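Local coordinates for protein lysyl oxidase (Pichia pastoris, PDB 1W7C) that probably oxidises primary amines to aldehydes, with a copper ion and a topaquinone cofactor made from one of its own tyrosines, at residues 51-56 with 89-94; 366-371 with 394-399; 562-567 with 680-685. All coordinates share one frame; numbering follows the deposited sequence. Where two conformers were deposited one is given.

Contact 1: residues 51-56 with 89-94; sequences FSNYVL and FGEGEE
Asn-53 grips the loop at residues 89-94 with both ends of its amide, and more of it is buried here than of any other residue in the contact. Its OD1 accepts two successive backbone N-H groups: Gly-90 N lies 3.0 Å from Asn-53 OD1, in the carbonyl plane, and Glu-91 N lies 3.1 Å from the same oxygen, tilted out of that plane. The other end donates, Asn-53 ND2 to Glu-91 OE1 at 2.9 Å (158° at the hydrogen); the bond runs in the amide plane but meets the carboxylate from above. Glu-91 can reply because its CG sits between the backbone N and the carbonyl carbon (chi1 68°), which brings CG, and the carboxylate beyond it, alongside the amide. Phe-89 adds its CD2, 3.8 Å from Asn-53 CG.

Lacking a side chain, Gly-90 lets the backbones close to 4.1 Å between Phe-51 CA and Gly-90 CA, and its N makes a further weak bond to Ser-52 O. Gly-90 O, beside the carbonyl of Phe-51, is bound by Arg-218. The contact thus ties the chain leading into strand 53-61 to the loop that follows its antiparallel partner, strand 82-89, in the N2 domain.

Because Asn-53 ND2 also donates to Asn-41 O, the amide has donors at its oxygen and acceptors at its nitrogen, which fixes its rotation.

Contact 2: residues 366-371 with 394-399; sequences RFSLVP and NRTLSY. With NAG (2-acetamido-2-deoxy-beta-D-glucopyranose), chain T.
Ser-368 OG is held from two sides: it donates to Thr-396 O at 2.7 Å, the shortest bond between residues 366-371 and 394-399, and accepts from a water. The hydroxyl stands above the plane of the Thr-396 carbonyl, and the torsion that sets it beside its own backbone N (chi1 -64°) turns it to that oxygen. The same water reaches Thr-396 OG1 weakly.

The next residue along each segment continues the grip. Leu-369 N donates to Leu-397 O at 2.9 Å, nearly straight at 170°, and Ser-368 CA sends a C-H toward the same oxygen. At the other end, Arg-395 stretches out from CG to NE, and its NE meets Arg-366 O at 3.0 Å, with that oxygen at the edge of the guanidinium group. NH1 of Arg-395 turns instead to Thr-386 OG1, so the group is pinned at two points.

Apolar groups fill in around these bonds. Leu-397 CB rests 3.9 Å from Ser-368 CB, while Leu-397 CD2 lies 3.9 Å from Pro-371 CG, the two side chains crossing at about a right angle. Leu-369 CD1 comes to 3.6 Å from Tyr-399 C. Asn-394 carries its N-linked sugar without joining the packing of the two segments.

The loop between helix 358-361 and strand 380-388 is thereby laid against the corner at Thr-396 and Leu-397 in strand 391-405, just before the classic beta bulge that Ser-398 and Tyr-399 form opposite Phe-382 of strand 380-388. Leu-369 also touches Ile-432 of strand 418-433, and Phe-367 and Val-370 pack on Thr-414 and Ile-421 of the second subunit.

Contact 3: residues 562-567 with 680-685; sequences ETNSFG and YFDSEN
Phe-681 and Asp-682, in the loop after strand 670-678, catch the tight bend that Asn-564 opens. That bend is a type I beta turn from Asn-564 to Gly-567, overlaid by an Asx turn in which Asn-564 OD1 accepts Phe-566 N. It lies between strands 553-559 and 569-576, the second of which pairs with strand 670-678, so the contact joins loops next to two paired strands.

Tyr-680 leads in, its carbonyl bound by Arg-570 NE and its ring edge over one face of the Phe-681 ring. Phe-681 then gives its carbonyl: Asn-564 ND2 donates to Phe-681 O at 3.1 Å and 171°, from above the carbonyl plane. The amide's other end is occupied by the Asx turn and by Asn-568 N.

Asp-682 has the most area buried here. Its carboxylate forks onto Ser-565: OD1 takes Ser-565 N at 2.8 Å, and OD2 takes Ser-565 OG at 2.6 Å, each met on the syn side close to the carboxylate plane. With its hydroxyl beside its own backbone N (chi1 -64°), Ser-565 points both donors at one acid. With one bond on each oxygen, the rotation of the carboxylate is fixed. Replacing Asp-682 by alanine removes both acceptors, and would probably leave the N-H and hydroxyl of Ser-565 without these partners and the turn held to the loop mainly by the Asn-564 amide. Asp-682 O sits at the edge of the Phe-566 ring, which also meets His-480 of the second subunit.

Beyond it, Ser-683 and Glu-684 pack on Leu-661 and Ile-665 of that subunit. Finally Asn-685 folds back, ND2 donating to Ser-683 O at 2.9 Å, while its CG lies 3.5 Å above the far face of the Phe-681 ring, offset toward the rim.

How the contacts relate
From the N terminus the three contacts follow one another in series, neither nested nor crossed. Contact 1 closes a loop of 32 residues holding helix 65-73 and most of strand 82-89, within the N2 domain. Contact 2 closes 22 residues, including strand 380-388, in the enzyme domain. Contact 3 spans 112 residues of the same domain and joins the loops at the ends of neighbouring strands. Contacts 1 and 3 lie on opposite sides of the chain's centre, with their own centres 58 Å apart. Contact 2 is nearer the middle; its nearest atoms are about 11 Å from contact 1 and 23 Å from contact 3. Contacts 2 and 3 both touch the second subunit.

Contact 1: residues 51-56 with 89-94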
loop_
_atom_site.group_PDB
_atom_site.type_symbol
_atom_site.label_atom_id
_atom_site.label_comp_id
_atom_site.label_asym_id
_atom_site.label_seq_id
_atom_site.Cartn_x
_atom_site.Cartn_y
_atom_site.Cartn_z
ATOM N N PHE A 51 8.306 -48.345 12.235
ATOM C CA PHE A 51 9.258 -49.093 13.045
ATOM C C PHE A 51 10.652 -49.107 12.422
ATOM O O PHE A 51 11.595 -49.679 12.985
ATOM C CB PHE A 51 8.723 -50.506 13.277
ATOM C CG PHE A 51 7.412 -50.516 14.009
ATOM C CD1 PHE A 51 6.218 -50.569 13.300
ATOM C CD2 PHE A 51 7.362 -50.376 15.401
ATOM C CE1 PHE A 51 5.001 -50.553 13.951
ATOM C CE2 PHE A 51 6.143 -50.327 16.064
ATOM C CZ PHE A 51 4.959 -50.426 15.344
ATOM N N SER A 52 10.771 -48.464 11.253
ATOM C CA SER A 52 12.053 -48.261 10.591
ATOM C C SER A 52 12.755 -47.019 11.106
ATOM O O SER A 52 12.163 -46.203 11.812
ATOM C CB SER A 52 11.866 -48.046 9.082
ATOM O OG SER A 52 11.021 -48.976 8.465
ATOM N N ASN A 53 14.010 -46.862 10.702
ATOM C CA ASN A 53 14.686 -45.564 10.767
ATOM C C ASN A 53 14.854 -45.065 9.361
ATOM O O ASN A 53 15.185 -45.845 8.471
ATOM C CB ASN A 53 16.084 -45.657 11.385
ATOM C CG ASN A 53 16.127 -46.472 12.655
ATOM O OD1 ASN A 53 15.255 -46.366 13.512
ATOM N ND2 ASN A 53 17.191 -47.273 12.805
ATOM N N TYR A 54 14.661 -43.772 9.152
ATOM C CA TYR A 54 14.865 -43.198 7.828
ATOM C C TYR A 54 15.181 -41.724 7.911
ATOM O O TYR A 54 14.835 -41.059 8.866
ATOM C CB TYR A 54 13.666 -43.421 6.921
ATOM C CG TYR A 54 12.335 -42.955 7.471
ATOM C CD1 TYR A 54 11.875 -41.677 7.249
ATOM C CD2 TYR A 54 11.531 -43.819 8.192
ATOM C CE1 TYR A 54 10.640 -41.259 7.734
ATOM C CE2 TYR A 54 10.292 -43.418 8.712
ATOM C CZ TYR A 54 9.850 -42.146 8.466
ATOM O OH TYR A 54 8.626 -41.780 8.982
ATOM N N VAL A 55 15.858 -41.219 6.891
ATOM C CA VAL A 55 16.260 -39.822 6.880
ATOM C C VAL A 55 15.196 -38.944 6.194
ATOM O O VAL A 55 14.758 -39.231 5.066
ATOM C CB VAL A 55 17.632 -39.662 6.158
ATOM C CG1 VAL A 55 18.088 -38.196 6.105
ATOM C CG2 VAL A 55 18.692 -40.501 6.854
ATOM N N LEU A 56 14.827 -37.851 6.845
ATOM C CA LEU A 56 13.912 -36.885 6.221
ATOM C C LEU A 56 14.634 -35.753 5.504
ATOM O O LEU A 56 14.422 -35.536 4.317
ATOM C CB LEU A 56 12.938 -36.268 7.243
ATOM C CG LEU A 56 11.782 -37.090 7.740
ATOM C CD1 LEU A 56 12.256 -38.030 8.827
ATOM C CD2 LEU A 56 10.682 -36.150 8.257
ATOM N N PHE A 89 13.661 -42.242 13.967
ATOM C CA PHE A 89 14.085 -43.492 14.595
ATOM C C PHE A 89 12.904 -44.276 15.145
ATOM O O PHE A 89 12.298 -43.874 16.157
ATOM C CB PHE A 89 15.071 -43.225 15.725
ATOM C CG PHE A 89 16.403 -42.710 15.250
ATOM C CD1 PHE A 89 16.674 -41.356 15.269
ATOM C CD2 PHE A 89 17.359 -43.569 14.741
ATOM C CE1 PHE A 89 17.873 -40.869 14.824
ATOM C CE2 PHE A 89 18.582 -43.086 14.307
ATOM C CZ PHE A 89 18.838 -41.725 14.358
ATOM N N GLY A 90 12.634 -45.428 14.515
ATOM C CA GLY A 90 11.580 -46.320 14.939
ATOM C C GLY A 90 12.073 -47.627 15.532
ATOM O O GLY A 90 11.268 -48.399 16.001
ATOM N N GLU A 91 13.386 -47.840 15.558
ATOM C CA GLU A 91 13.958 -49.102 16.006
ATOM C C GLU A 91 13.773 -49.362 17.496
ATOM O O GLU A 91 13.915 -50.499 17.952
ATOM C CB GLU A 91 15.461 -49.158 15.661
ATOM C CG GLU A 91 16.319 -48.169 16.462
ATOM C CD GLU A 91 17.803 -48.332 16.237
ATOM O OE1 GLU A 91 18.197 -48.689 15.110
ATOM O OE2 GLU A 91 18.570 -48.083 17.199
ATOM N N GLY A 92 13.498 -48.315 18.259
ATOM C CA GLY A 92 13.277 -48.445 19.688
ATOM C C GLY A 92 11.856 -48.814 20.099
ATOM O O GLY A 92 10.962 -49.025 19.278
ATOM N N GLU A 93 11.669 -48.894 21.403
ATOM C CA GLU A 93 10.370 -49.207 22.000
ATOM C C GLU A 93 9.327 -48.152 21.652
ATOM O O GLU A 93 8.135 -48.461 21.519
ATOM C CB GLU A 93 10.508 -49.337 23.528
ATOM C CG GLU A 93 11.351 -50.516 23.975
ATOM C CD GLU A 93 10.906 -51.071 25.314
ATOM O OE1 GLU A 93 9.710 -50.912 25.647
ATOM O OE2 GLU A 93 11.747 -51.663 26.027
ATOM N N GLU A 94 9.788 -46.911 21.503
ATOM C CA GLU A 94 8.962 -45.809 21.026
ATOM C C GLU A 94 9.675 -45.072 19.902
ATOM O O GLU A 94 10.912 -44.968 19.896
ATOM C CB GLU A 94 8.630 -44.849 22.167
ATOM C CG GLU A 94 7.976 -45.503 23.404
ATOM C CD GLU A 94 6.611 -46.144 23.132
ATOM O OE1 GLU A 94 6.147 -46.945 23.984
ATOM O OE2 GLU A 94 5.991 -45.866 22.084
#

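Contact 2: residues 366-371 with 394-399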
loop_
_atom_site.group_PDB
_atom_site.type_symbol
_atom_site.label_atom_id
_atom_site.label_comp_id
_atom_site.label_asym_id
_atom_site.label_seq_id
_atom_site.Cartn_x
_atom_site.Cartn_y
_atom_site.Cartn_z
ATOM N N ARG A 366 8.541 -26.090 -3.802
ATOM C CA ARG A 366 7.424 -25.979 -4.735
ATOM C C ARG A 366 7.905 -25.834 -6.169
ATOM O O ARG A 366 8.793 -26.592 -6.616
ATOM C CB ARG A 366 6.466 -24.869 -4.232
ATOM C CG ARG A 366 6.012 -25.122 -2.792
ATOM C CD ARG A 366 5.188 -26.403 -2.632
ATOM N NE ARG A 366 5.097 -26.775 -1.249
ATOM C CZ ARG A 366 4.428 -27.845 -0.825
ATOM N NH1 ARG A 366 3.658 -28.545 -1.660
ATOM N NH2 ARG A 366 4.525 -28.205 0.416
ATOM N N PHE A 367 7.289 -24.942 -6.942
ATOM C CA PHE A 367 7.403 -24.987 -8.400
ATOM C C PHE A 367 8.223 -23.841 -8.953
ATOM O O PHE A 367 8.466 -22.855 -8.276
ATOM C CB PHE A 367 6.023 -24.876 -9.054
ATOM C CG PHE A 367 5.040 -25.945 -8.656
ATOM C CD1 PHE A 367 4.216 -25.776 -7.546
ATOM C CD2 PHE A 367 4.865 -27.073 -9.460
ATOM C CE1 PHE A 367 3.283 -26.733 -7.208
ATOM C CE2 PHE A 367 3.922 -28.041 -9.130
ATOM C CZ PHE A 367 3.121 -27.869 -8.013
ATOM N N SER A 368 8.602 -23.962 -10.219
ATOM C CA SER A 368 9.300 -22.899 -10.954
ATOM C C SER A 368 8.354 -21.714 -11.230
ATOM O O SER A 368 7.124 -21.874 -11.285
ATOM C CB SER A 368 9.816 -23.433 -12.293
ATOM O OG SER A 368 10.782 -24.437 -12.117
ATOM N N LEU A 369 8.959 -20.551 -11.457
ATOM C CA LEU A 369 8.286 -19.347 -11.951
ATOM C C LEU A 369 8.016 -19.474 -13.454
ATOM O O LEU A 369 8.817 -20.022 -14.190
ATOM C CB LEU A 369 9.167 -18.119 -11.689
ATOM C CG LEU A 369 9.387 -17.762 -10.245
ATOM C CD1 LEU A 369 10.628 -16.909 -10.071
ATOM C CD2 LEU A 369 8.185 -17.086 -9.695
ATOM N N VAL A 370 6.885 -18.923 -13.891
ATOM C CA VAL A 370 6.501 -18.877 -15.320
ATOM C C VAL A 370 7.081 -17.616 -15.925
ATOM O O VAL A 370 6.638 -16.513 -15.604
ATOM C CB VAL A 370 4.993 -18.890 -15.482
ATOM C CG1 VAL A 370 4.633 -18.806 -16.945
ATOM C CG2 VAL A 370 4.384 -20.167 -14.781
ATOM N N PRO A 371 8.061 -17.755 -16.813
ATOM C CA PRO A 371 8.671 -16.581 -17.435
ATOM C C PRO A 371 7.642 -15.679 -18.119
ATOM O O PRO A 371 6.654 -16.163 -18.687
ATOM C CB PRO A 371 9.637 -17.192 -18.496
ATOM C CG PRO A 371 9.982 -18.525 -17.913
ATOM C CD PRO A 371 8.702 -19.002 -17.300
ATOM N N ASN A 394 16.791 -30.182 -7.593
ATOM C CA ASN A 394 17.314 -28.988 -8.208
ATOM C C ASN A 394 16.132 -28.242 -8.809
ATOM O O ASN A 394 15.424 -28.778 -9.667
ATOM C CB ASN A 394 18.279 -29.406 -9.309
ATOM C CG ASN A 394 19.459 -28.499 -9.460
ATOM O OD1 ASN A 394 19.829 -27.759 -8.562
ATOM N ND2 ASN A 394 20.111 -28.627 -10.610
ATOM N N ARG A 395 15.951 -26.989 -8.436
ATOM C CA ARG A 395 14.811 -26.206 -8.892
ATOM C C ARG A 395 15.268 -25.007 -9.682
ATOM O O ARG A 395 15.749 -24.027 -9.137
ATOM C CB ARG A 395 13.994 -25.730 -7.695
ATOM C CG ARG A 395 13.065 -26.731 -7.162
ATOM C CD ARG A 395 12.072 -26.212 -6.120
ATOM N NE ARG A 395 11.452 -27.367 -5.512
ATOM C CZ ARG A 395 12.051 -28.157 -4.645
ATOM N NH1 ARG A 395 13.231 -27.823 -4.139
ATOM N NH2 ARG A 395 11.415 -29.233 -4.190
ATOM N N THR A 396 15.146 -25.102 -10.993
ATOM C CA THR A 396 15.456 -23.975 -11.853
ATOM C C THR A 396 14.277 -23.005 -11.770
ATOM O O THR A 396 13.162 -23.333 -11.317
ATOM C CB THR A 396 15.696 -24.405 -13.295
ATOM O OG1 THR A 396 14.495 -24.957 -13.811
ATOM C CG2 THR A 396 16.767 -25.518 -13.328
ATOM N N LEU A 397 14.559 -21.783 -12.163
ATOM C CA LEU A 397 13.566 -20.713 -12.156
ATOM C C LEU A 397 12.904 -20.584 -10.770
ATOM O O LEU A 397 11.712 -20.318 -10.633
ATOM C CB LEU A 397 12.549 -20.901 -13.281
ATOM C CG LEU A 397 13.001 -20.533 -14.732
ATOM C CD1 LEU A 397 14.383 -20.940 -15.189
ATOM C CD2 LEU A 397 11.915 -20.983 -15.645
ATOM N N SER A 398 13.715 -20.745 -9.721
ATOM C CA SER A 398 13.236 -20.756 -8.351
ATOM C C SER A 398 12.944 -19.356 -7.785
ATOM O O SER A 398 11.971 -19.175 -7.062
ATOM C CB SER A 398 14.275 -21.453 -7.462
ATOM O OG SER A 398 13.882 -21.468 -6.116
ATOM N N TYR A 399 13.797 -18.403 -8.107
ATOM C CA TYR A 399 13.533 -17.014 -7.810
ATOM C C TYR A 399 14.008 -16.166 -8.950
ATOM O O TYR A 399 14.808 -16.605 -9.765
ATOM C CB TYR A 399 14.095 -16.581 -6.452
ATOM C CG TYR A 399 15.610 -16.543 -6.316
ATOM C CD1 TYR A 399 16.311 -15.385 -6.559
ATOM C CD2 TYR A 399 16.312 -17.641 -5.886
ATOM C CE1 TYR A 399 17.682 -15.314 -6.360
ATOM C CE2 TYR A 399 17.693 -17.589 -5.676
ATOM C CZ TYR A 399 18.376 -16.417 -5.921
ATOM O OH TYR A 399 19.736 -16.337 -5.725
HETATM C C1 NAG T . 21.099 -27.622 -10.909
HETATM C C2 NAG T . 22.258 -28.550 -11.327
HETATM C C3 NAG T . 23.431 -27.754 -11.887
HETATM C C4 NAG T . 22.947 -26.868 -13.028
HETATM C C5 NAG T . 21.728 -26.042 -12.573
HETATM C C6 NAG T . 21.152 -25.226 -13.735
HETATM C C7 NAG T . 22.665 -30.728 -10.332
HETATM C C8 NAG T . 23.690 -31.466 -9.523
HETATM N N2 NAG T . 22.707 -29.398 -10.239
HETATM O O3 NAG T . 24.450 -28.610 -12.376
HETATM O O4 NAG T . 24.014 -26.052 -13.474
HETATM O O5 NAG T . 20.728 -26.915 -12.084
HETATM O O6 NAG T . 20.549 -26.109 -14.660
HETATM O O7 NAG T . 21.854 -31.346 -11.027
HETATM O O HOH W 1 11.185 -25.329 -14.684
#

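Contact 3: residues 562-567 with 680-685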
loop_
_atom_site.group_PDB
_atom_site.type_symbol
_atom_site.label_atom_id
_atom_site.label_comp_id
_atom_site.label_asym_id
_atom_site.label_seq_id
_atom_site.Cartn_x
_atom_site.Cartn_y
_atom_site.Cartn_z
ATOM N N GLU A 562 25.874 5.838 17.352
ATOM C CA GLU A 562 26.203 6.624 16.155
ATOM C C GLU A 562 25.079 7.636 15.894
ATOM O O GLU A 562 23.888 7.304 15.991
ATOM C CB GLU A 562 26.371 5.729 14.895
ATOM C CG GLU A 562 27.484 4.684 14.973
ATOM C CD GLU A 562 27.901 4.110 13.628
ATOM O OE1 GLU A 562 28.839 3.283 13.616
ATOM O OE2 GLU A 562 27.338 4.513 12.604
ATOM N N THR A 563 25.463 8.866 15.571
ATOM C CA THR A 563 24.518 9.916 15.207
ATOM C C THR A 563 24.870 10.491 13.860
ATOM O O THR A 563 26.001 10.334 13.397
ATOM C CB THR A 563 24.526 11.044 16.262
ATOM O OG1 THR A 563 25.843 11.617 16.353
ATOM C CG2 THR A 563 24.201 10.535 17.663
ATOM N N ASN A 564 23.921 11.207 13.264
ATOM C CA ASN A 564 24.222 12.040 12.117
ATOM C C ASN A 564 24.768 13.392 12.585
ATOM O O ASN A 564 25.041 13.585 13.799
ATOM C CB ASN A 564 23.034 12.122 11.132
ATOM C CG ASN A 564 21.923 13.045 11.569
ATOM O OD1 ASN A 564 21.974 13.683 12.631
ATOM N ND2 ASN A 564 20.881 13.114 10.739
ATOM N N SER A 565 25.022 14.277 11.629
ATOM C CA SER A 565 25.748 15.512 11.926
ATOM C C SER A 565 24.964 16.461 12.815
ATOM O O SER A 565 25.547 17.370 13.394
ATOM C CB SER A 565 26.163 16.218 10.635
ATOM O OG SER A 565 27.061 15.403 9.920
ATOM N N PHE A 566 23.655 16.246 12.928
ATOM C CA PHE A 566 22.790 17.114 13.736
ATOM C C PHE A 566 22.408 16.510 15.076
ATOM O O PHE A 566 21.554 17.031 15.774
ATOM C CB PHE A 566 21.589 17.538 12.893
ATOM C CG PHE A 566 22.005 18.006 11.553
ATOM C CD1 PHE A 566 21.763 17.242 10.427
ATOM C CD2 PHE A 566 22.799 19.130 11.428
ATOM C CE1 PHE A 566 22.251 17.610 9.208
ATOM C CE2 PHE A 566 23.300 19.510 10.179
ATOM C CZ PHE A 566 23.003 18.758 9.073
ATOM N N GLY A 567 23.093 15.437 15.450
ATOM C CA GLY A 567 22.964 14.863 16.774
ATOM C C GLY A 567 21.891 13.804 16.903
ATOM O O GLY A 567 21.699 13.262 17.964
ATOM N N TYR A 680 19.401 8.481 9.234
ATOM C CA TYR A 680 20.465 7.514 9.032
ATOM C C TYR A 680 21.643 8.182 8.304
ATOM O O TYR A 680 22.798 7.805 8.500
ATOM C CB TYR A 680 19.929 6.325 8.223
ATOM C CG TYR A 680 20.947 5.242 7.998
ATOM C CD1 TYR A 680 21.301 4.387 9.020
ATOM C CD2 TYR A 680 21.551 5.070 6.744
ATOM C CE1 TYR A 680 22.233 3.408 8.832
ATOM C CE2 TYR A 680 22.466 4.100 6.552
ATOM C CZ TYR A 680 22.815 3.269 7.578
ATOM O OH TYR A 680 23.768 2.323 7.332
ATOM N N PHE A 681 21.334 9.151 7.452
ATOM C CA PHE A 681 22.278 10.048 6.821
ATOM C C PHE A 681 21.997 11.483 7.274
ATOM O O PHE A 681 21.053 11.740 8.019
ATOM C CB PHE A 681 22.166 9.930 5.299
ATOM C CG PHE A 681 22.415 8.536 4.742
ATOM C CD1 PHE A 681 23.665 7.927 4.823
ATOM C CD2 PHE A 681 21.408 7.872 4.029
ATOM C CE1 PHE A 681 23.872 6.679 4.284
ATOM C CE2 PHE A 681 21.639 6.620 3.451
ATOM C CZ PHE A 681 22.866 6.044 3.568
ATOM N N ASP A 682 22.764 12.434 6.761
ATOM C CA ASP A 682 22.463 13.837 6.913
ATOM C C ASP A 682 21.398 14.343 5.936
ATOM O O ASP A 682 20.831 15.413 6.143
ATOM C CB ASP A 682 23.734 14.671 6.714
ATOM C CG ASP A 682 24.734 14.516 7.821
ATOM O OD1 ASP A 682 24.401 13.974 8.892
ATOM O OD2 ASP A 682 25.885 14.993 7.668
ATOM N N SER A 683 21.152 13.581 4.885
ATOM C CA SER A 683 20.260 13.976 3.820
ATOM C C SER A 683 19.729 12.727 3.108
ATOM O O SER A 683 20.187 11.599 3.334
ATOM C CB SER A 683 20.999 14.886 2.834
ATOM O OG SER A 683 22.096 14.196 2.256
ATOM N N GLU A 684 18.803 12.970 2.200
ATOM C CA GLU A 684 18.184 11.928 1.386
ATOM C C GLU A 684 19.184 11.491 0.294
ATOM O O GLU A 684 19.745 12.306 -0.448
ATOM C CB GLU A 684 16.895 12.506 0.829
ATOM C CG GLU A 684 16.017 11.556 0.057
ATOM C CD GLU A 684 16.465 11.377 -1.379
ATOM O OE1 GLU A 684 16.698 12.393 -2.099
ATOM O OE2 GLU A 684 16.557 10.211 -1.800
ATOM N N ASN A 685 19.420 10.182 0.193
ATOM C CA ASN A 685 20.574 9.664 -0.526
ATOM C C ASN A 685 20.369 9.101 -1.937
ATOM O O ASN A 685 21.286 8.527 -2.518
ATOM C CB ASN A 685 21.353 8.669 0.355
ATOM C CG ASN A 685 22.574 9.287 0.995
ATOM O OD1 ASN A 685 23.676 8.866 0.732
ATOM N ND2 ASN A 685 22.372 10.299 1.846
#